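Long-range contact in M157 (Murid herpesvirus 1, PDB 2NYK), which acts as an MHC class I-like viral ligand for Ly49 receptors of mouse natural killer cells: residues A[180-185]-A[241-246]. The protein carries 1 engineered substitution. Sequence-based numbering, arbitrary orientation.
Sequences TEVEFW and CYVTSS. With NAG (2-acetamido-2-deoxy-beta-D-glucopyranose), chain C.
A half-cystine methylene lying over the face of a phenylalanine ring is the striking feature here: C241 CB stands 3.7 Å from the centroid of the F184 ring. The line between them is only 9° off the ring normal, which qualifies as a CH-pi contact over the face. The setting is consistent with an immunoglobulin-like sandwich, as in the α3 domain of MHC class I molecules. Strands 181-185 and 241-245 run at 157° to each other. Their axes stay 9.3 Å apart at closest approach and no hydrogen bond joins them; they therefore meet face to face through side chains rather than as paired neighbours in one layer. C241 SG is disulfide-bonded to C194 on strand 192-198, next to 181-185, which ties the two layers covalently beside this contact. Because SG lies anti to the backbone N (chi1 178°), it extends into the interlayer space. There it sits above the F184 ring face at a distance, 5.0 Å from the centroid, a longer sulfur-aromatic contact. V182 continues the apolar interface, with CG1 4.4 Å from C241 SG. L208 on strand 204-208 touches both F184 and C241, widening the buried cluster. The indole of W185 has the acetamido methyl of the N-acetylglucosamine near its plane, at the ring edge. Further along the interface, V182 and V243 pass side by side in opposite directions, with V182 CG2 resting 4.2 Å from V243 CG2.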
ATOM      1  N   THR A 180      -2.115   0.656  17.247  1.00 30.10           N
ATOM      2  CA  THR A 180      -1.988  -0.744  16.859  1.00 30.82           C
ATOM      3  C   THR A 180      -2.608  -1.662  17.924  1.00 30.87           C
ATOM      4  O   THR A 180      -2.267  -1.561  19.106  1.00 31.70           O
ATOM      5  CB  THR A 180      -0.502  -1.096  16.631  1.00 31.31           C
ATOM      6  OG1 THR A 180       0.066  -0.147  15.712  1.00 29.44           O
ATOM      7  CG2 THR A 180      -0.357  -2.510  16.076  1.00 30.70           C
ATOM      8  N   GLU A 181      -3.538  -2.526  17.527  1.00 29.89           N
ATOM      9  CA  GLU A 181      -4.220  -3.380  18.505  1.00 30.46           C
ATOM     10  C   GLU A 181      -3.633  -4.775  18.445  1.00 31.24           C
ATOM     11  O   GLU A 181      -3.340  -5.243  17.366  1.00 30.79           O
ATOM     12  CB  GLU A 181      -5.719  -3.399  18.246  1.00 29.49           C
ATOM     13  CG  GLU A 181      -6.333  -1.984  18.261  1.00 29.58           C
ATOM     14  CD  GLU A 181      -7.753  -1.931  17.733  1.00 28.83           C
ATOM     15  OE1 GLU A 181      -8.150  -2.823  16.943  1.00 28.74           O
ATOM     16  OE2 GLU A 181      -8.482  -0.996  18.132  1.00 27.78           O
ATOM     17  N   VAL A 182      -3.461  -5.418  19.608  1.00 32.87           N
ATOM     18  CA  VAL A 182      -2.799  -6.729  19.727  1.00 33.93           C
ATOM     19  C   VAL A 182      -3.531  -7.677  20.690  1.00 35.26           C
ATOM     20  O   VAL A 182      -3.726  -7.364  21.861  1.00 35.24           O
ATOM     21  CB  VAL A 182      -1.305  -6.578  20.129  1.00 34.01           C
ATOM     22  CG1 VAL A 182      -0.609  -7.942  20.203  1.00 33.02           C
ATOM     23  CG2 VAL A 182      -0.589  -5.675  19.136  1.00 33.76           C
ATOM     24  N   GLU A 183      -3.958  -8.820  20.161  1.00 36.60           N
ATOM     25  CA  GLU A 183      -4.588  -9.880  20.928  1.00 37.83           C
ATOM     26  C   GLU A 183      -3.579 -11.011  21.050  1.00 39.29           C
ATOM     27  O   GLU A 183      -3.342 -11.756  20.084  1.00 39.19           O
ATOM     28  CB  GLU A 183      -5.859 -10.362  20.231  1.00 37.98           C
ATOM     29  CG  GLU A 183      -6.914  -9.262  20.074  1.00 39.42           C
ATOM     30  CD  GLU A 183      -7.973  -9.578  19.047  1.00 41.98           C
ATOM     31  OE1 GLU A 183      -7.669  -9.632  17.837  1.00 42.27           O
ATOM     32  OE2 GLU A 183      -9.142  -9.749  19.442  1.00 45.84           O
ATOM     33  N   PHE A 184      -2.966 -11.108  22.233  1.00 39.70           N
ATOM     34  CA  PHE A 184      -1.911 -12.078  22.497  1.00 40.51           C
ATOM     35  C   PHE A 184      -2.331 -12.935  23.691  1.00 41.45           C
ATOM     36  O   PHE A 184      -2.301 -12.476  24.844  1.00 40.93           O
ATOM     37  CB  PHE A 184      -0.572 -11.360  22.736  1.00 40.00           C
ATOM     38  CG  PHE A 184       0.602 -12.287  22.964  1.00 41.27           C
ATOM     39  CD1 PHE A 184       0.720 -13.490  22.276  1.00 39.65           C
ATOM     40  CD2 PHE A 184       1.614 -11.927  23.853  1.00 42.59           C
ATOM     41  CE1 PHE A 184       1.804 -14.330  22.493  1.00 40.85           C
ATOM     42  CE2 PHE A 184       2.706 -12.761  24.082  1.00 41.93           C
ATOM     43  CZ  PHE A 184       2.804 -13.964  23.394  1.00 42.11           C
ATOM     44  N   TRP A 185      -2.752 -14.169  23.392  1.00 42.44           N
ATOM     45  CA  TRP A 185      -3.265 -15.070  24.424  1.00 43.30           C
ATOM     46  C   TRP A 185      -2.800 -16.518  24.201  1.00 44.67           C
ATOM     47  O   TRP A 185      -2.142 -16.816  23.188  1.00 44.01           O
ATOM     48  CB  TRP A 185      -4.791 -14.972  24.494  1.00 42.70           C
ATOM     49  CG  TRP A 185      -5.547 -15.640  23.382  1.00 41.20           C
ATOM     50  CD1 TRP A 185      -6.306 -16.769  23.482  1.00 39.92           C
ATOM     51  CD2 TRP A 185      -5.649 -15.205  22.012  1.00 39.99           C
ATOM     52  NE1 TRP A 185      -6.866 -17.076  22.266  1.00 40.07           N
ATOM     53  CE2 TRP A 185      -6.476 -16.136  21.344  1.00 39.70           C
ATOM     54  CE3 TRP A 185      -5.121 -14.124  21.287  1.00 38.64           C
ATOM     55  CZ2 TRP A 185      -6.792 -16.019  19.980  1.00 39.15           C
ATOM     56  CZ3 TRP A 185      -5.433 -14.012  19.923  1.00 36.88           C
ATOM     57  CH2 TRP A 185      -6.264 -14.948  19.292  1.00 37.45           C
ATOM     58  N   CYS A 241       5.128 -11.156  22.175  1.00 39.71           N
ATOM     59  CA  CYS A 241       4.744 -10.924  20.778  1.00 38.32           C
ATOM     60  C   CYS A 241       5.308  -9.567  20.389  1.00 37.25           C
ATOM     61  O   CYS A 241       5.007  -8.556  21.018  1.00 36.94           O
ATOM     62  CB  CYS A 241       3.224 -10.947  20.605  1.00 38.18           C
ATOM     63  SG  CYS A 241       2.684 -10.600  18.910  1.00 37.24           S
ATOM     64  N   TYR A 242       6.167  -9.577  19.384  1.00 36.40           N
ATOM     65  CA  TYR A 242       6.818  -8.374  18.879  1.00 35.94           C
ATOM     66  C   TYR A 242       6.127  -7.867  17.612  1.00 34.85           C
ATOM     67  O   TYR A 242       5.707  -8.643  16.749  1.00 33.87           O
ATOM     68  CB  TYR A 242       8.293  -8.644  18.567  1.00 36.81           C
ATOM     69  CG  TYR A 242       9.108  -9.040  19.784  1.00 39.33           C
ATOM     70  CD1 TYR A 242       9.104 -10.358  20.244  1.00 42.61           C
ATOM     71  CD2 TYR A 242       9.871  -8.099  20.472  1.00 41.39           C
ATOM     72  CE1 TYR A 242       9.848 -10.738  21.363  1.00 44.74           C
ATOM     73  CE2 TYR A 242      10.625  -8.467  21.601  1.00 43.88           C
ATOM     74  CZ  TYR A 242      10.604  -9.790  22.035  1.00 44.92           C
ATOM     75  OH  TYR A 242      11.329 -10.175  23.139  1.00 47.57           O
ATOM     76  N   VAL A 243       6.027  -6.550  17.526  1.00 33.33           N
ATOM     77  CA  VAL A 243       5.472  -5.904  16.365  1.00 31.95           C
ATOM     78  C   VAL A 243       6.484  -4.908  15.857  1.00 31.39           C
ATOM     79  O   VAL A 243       6.839  -3.977  16.557  1.00 30.39           O
ATOM     80  CB  VAL A 243       4.170  -5.166  16.694  1.00 32.13           C
ATOM     81  CG1 VAL A 243       3.612  -4.522  15.435  1.00 30.92           C
ATOM     82  CG2 VAL A 243       3.153  -6.115  17.340  1.00 30.60           C
ATOM     83  N   THR A 244       6.920  -5.095  14.618  1.00 31.54           N
ATOM     84  CA  THR A 244       7.914  -4.213  14.020  1.00 32.19           C
ATOM     85  C   THR A 244       7.306  -3.535  12.810  1.00 32.60           C
ATOM     86  O   THR A 244       6.838  -4.202  11.881  1.00 32.37           O
ATOM     87  CB  THR A 244       9.214  -4.986  13.622  1.00 32.50           C
ATOM     88  OG1 THR A 244       9.633  -5.815  14.717  1.00 32.31           O
ATOM     89  CG2 THR A 244      10.336  -4.019  13.241  1.00 31.89           C
ATOM     90  N   SER A 245       7.333  -2.206  12.837  1.00 33.03           N
ATOM     91  CA  SER A 245       6.751  -1.368  11.797  1.00 33.44           C
ATOM     92  C   SER A 245       7.781  -0.782  10.820  1.00 34.36           C
ATOM     93  O   SER A 245       8.848  -0.321  11.226  1.00 33.67           O
ATOM     94  CB  SER A 245       5.972  -0.232  12.443  1.00 32.93           C
ATOM     95  OG  SER A 245       5.482   0.656  11.463  1.00 30.97           O
ATOM     96  N   SER A 246       7.425  -0.785   9.533  1.00 35.42           N
ATOM     97  CA  SER A 246       8.199  -0.104   8.475  1.00 37.00           C
ATOM     98  C   SER A 246       8.399   1.377   8.794  1.00 37.31           C
ATOM     99  O   SER A 246       9.340   2.007   8.310  1.00 37.14           O
ATOM    100  CB  SER A 246       7.483  -0.225   7.137  1.00 36.57           C
ATOM    101  OG  SER A 246       7.653  -1.546   6.633  1.00 41.11           O
TER
HETATM  102  C1  NAG C 311      -9.341 -22.787  22.035  1.00 63.64           C
HETATM  103  C2  NAG C 311      -9.512 -22.413  20.569  1.00 67.13           C
HETATM  104  C3  NAG C 311     -10.912 -22.759  20.066  1.00 67.12           C
HETATM  105  C4  NAG C 311     -11.229 -24.236  20.345  1.00 67.83           C
HETATM  106  C5  NAG C 311     -10.934 -24.582  21.818  1.00 67.13           C
HETATM  107  C6  NAG C 311     -11.139 -26.079  22.082  1.00 67.96           C
HETATM  108  C7  NAG C 311      -8.065 -20.605  19.877  1.00 68.53           C
HETATM  109  C8  NAG C 311      -7.726 -19.159  20.112  1.00 69.08           C
HETATM  110  N2  NAG C 311      -9.230 -20.999  20.394  1.00 67.82           N
HETATM  111  O3  NAG C 311     -10.955 -22.466  18.680  1.00 67.40           O
HETATM  112  O4  NAG C 311     -12.579 -24.526  20.019  1.00 68.47           O
HETATM  113  O5  NAG C 311      -9.604 -24.186  22.181  1.00 65.43           O
HETATM  114  O6  NAG C 311     -10.544 -26.465  23.312  1.00 67.64           O
HETATM  115  O7  NAG C 311      -7.295 -21.350  19.239  1.00 68.45           O